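Long-range contact in pectinesterase (PDB 5C1C), which hydrolyses the methyl esters of pectin, releasing methanol and leaving de-esterified galacturonosyl units in the chain, and is probably involved in the maceration of plant tissue: residues S31-A36 with D52-L57. The protein carries 1 engineered substitution. Residues are numbered along the deposited sequence; the frame is centred on the assembly and turned at random.
Engineered in segment 52-57: Asp-56 (natural residue Asn).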
loop_
_atom_site.group_PDB
_atom_site.type_symbol
_atom_site.label_atom_id
_atom_site.label_comp_id
_atom_site.label_asym_id
_atom_site.label_seq_id
_atom_site.Cartn_x
_atom_site.Cartn_y
_atom_site.Cartn_z
ATOM N N SER A 31 17.586 -20.821 0.380
ATOM C CA SER A 31 16.795 -21.253 1.542
ATOM C C SER A 31 17.280 -20.788 2.921
ATOM O O SER A 31 17.069 -21.491 3.904
ATOM C CB SER A 31 16.730 -22.781 1.555
ATOM O OG SER A 31 16.108 -23.272 0.377
ATOM N N SER A 32 17.806 -19.574 3.025
ATOM C CA SER A 32 18.502 -19.136 4.225
ATOM C C SER A 32 17.514 -18.391 5.121
ATOM O O SER A 32 16.517 -17.856 4.633
ATOM C CB SER A 32 19.673 -18.234 3.831
ATOM O OG SER A 32 20.239 -17.577 4.949
ATOM N N THR A 33 17.783 -18.383 6.425
ATOM C CA THR A 33 17.023 -17.576 7.385
ATOM C C THR A 33 17.817 -16.367 7.872
ATOM O O THR A 33 17.362 -15.639 8.755
ATOM C CB THR A 33 16.623 -18.400 8.621
ATOM O OG1 THR A 33 17.798 -18.956 9.216
ATOM C CG2 THR A 33 15.675 -19.511 8.230
ATOM N N SER A 34 19.009 -16.172 7.313
ATOM C CA SER A 34 19.809 -14.985 7.586
ATOM C C SER A 34 19.115 -13.752 7.000
ATOM O O SER A 34 18.377 -13.849 6.021
ATOM C CB SER A 34 21.190 -15.135 6.962
ATOM O OG SER A 34 21.796 -16.335 7.413
ATOM N N SER A 35 19.332 -12.598 7.616
ATOM C CA SER A 35 18.822 -11.367 7.041
ATOM C C SER A 35 19.588 -11.147 5.737
ATOM O O SER A 35 20.729 -11.592 5.584
ATOM C CB SER A 35 18.975 -10.190 8.007
ATOM O OG SER A 35 20.335 -9.860 8.179
ATOM N N ALA A 36 18.930 -10.516 4.775
ATOM C CA ALA A 36 19.534 -10.283 3.477
ATOM C C ALA A 36 19.030 -8.992 2.888
ATOM O O ALA A 36 18.007 -8.446 3.322
ATOM C CB ALA A 36 19.222 -11.427 2.541
ATOM N N ASP A 52 9.149 -14.810 -0.999
ATOM C CA ASP A 52 8.888 -15.812 0.029
ATOM C C ASP A 52 10.151 -16.224 0.782
ATOM O O ASP A 52 10.187 -17.282 1.396
ATOM C CB ASP A 52 8.183 -17.033 -0.582
ATOM C CG ASP A 52 9.019 -17.731 -1.651
ATOM O OD1 ASP A 52 10.206 -17.398 -1.821
ATOM O OD2 ASP A 52 8.474 -18.620 -2.330
ATOM N N TYR A 53 11.171 -15.379 0.761
ATOM C CA TYR A 53 12.424 -15.651 1.464
ATOM C C TYR A 53 12.180 -15.920 2.954
ATOM O O TYR A 53 11.353 -15.246 3.593
ATOM C CB TYR A 53 13.359 -14.451 1.305
ATOM C CG TYR A 53 14.718 -14.602 1.949
ATOM C CD1 TYR A 53 15.600 -15.587 1.527
ATOM C CD2 TYR A 53 15.135 -13.736 2.961
ATOM C CE1 TYR A 53 16.851 -15.719 2.101
ATOM C CE2 TYR A 53 16.390 -13.855 3.541
ATOM C CZ TYR A 53 17.246 -14.856 3.101
ATOM O OH TYR A 53 18.498 -15.023 3.655
ATOM N N ALA A 54 12.915 -16.889 3.505
ATOM C CA ALA A 54 12.685 -17.340 4.881
ATOM C C ALA A 54 13.210 -16.358 5.914
ATOM O O ALA A 54 12.693 -16.296 7.014
ATOM C CB ALA A 54 13.294 -18.720 5.110
ATOM N N GLY A 55 14.258 -15.621 5.573
ATOM C CA GLY A 55 14.821 -14.628 6.475
ATOM C C GLY A 55 14.189 -13.263 6.276
ATOM O O GLY A 55 13.207 -13.132 5.547
ATOM N N ASP A 56 14.768 -12.257 6.925
ATOM C CA ASP A 56 14.325 -10.869 6.783
ATOM C C ASP A 56 14.998 -10.229 5.579
ATOM O O ASP A 56 16.215 -10.038 5.564
ATOM C CB ASP A 56 14.642 -10.067 8.043
ATOM C CG ASP A 56 13.703 -10.395 9.210
ATOM O OD1 ASP A 56 12.639 -11.027 9.014
ATOM O OD2 ASP A 56 14.037 -9.994 10.334
ATOM N N LEU A 57 14.205 -9.926 4.556
ATOM C CA LEU A 57 14.731 -9.367 3.314
ATOM C C LEU A 57 14.411 -7.891 3.259
ATOM O O LEU A 57 13.296 -7.477 3.592
ATOM C CB LEU A 57 14.120 -10.074 2.104
ATOM C CG LEU A 57 14.419 -9.527 0.711
ATOM C CD1 LEU A 57 15.914 -9.606 0.438
ATOM C CD2 LEU A 57 13.655 -10.342 -0.312
HETATM O O HOH W 1 14.823 -18.625 2.228
HETATM O O HOH W 2 16.465 -13.017 9.171
#
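The hydroxyl of Tyr-53 donates a short hydrogen bond to the backbone carbonyl of Ser-34, 2.6 Å from OH to O, with the acceptor near the ring plane at its edge. Tyrosine suits the place because it joins a flat apolar ring to a hydroxyl at its far end: with CG anti to the backbone N (chi1 -178°), the ring reaches across to the 32-34 turn, while the methyl of Ala-36 meets ring carbon CE2 (CB to CE2 3.9 Å) and Leu-29 of helix 22-29 also touches the tyrosine. The turn is itself an ST turn, in which Ser-32 OG accepts from Ser-34 N at 3.0 Å. Gly-55 comes close to Thr-33, their CA atoms 3.8 Å apart, where a CB would collide with Ser-34 O. Two waters bridge the backbones, one from Ser-32 O to Ala-54 N and the other from Thr-33 O to Asp-56 N. Further along, Ala-36 N donates to Asp-56 O at 2.9 Å, nearly straight at 164°, through the backbone of this engineered residue. Small Ala-36 lies beside Leu-57, whose side chain also packs on Leu-26 and Leu-29. Here strands 36-40 and 57-61 start their parallel pairing, as successive coils do in the right-handed parallel beta-helix of pectin methylesterases.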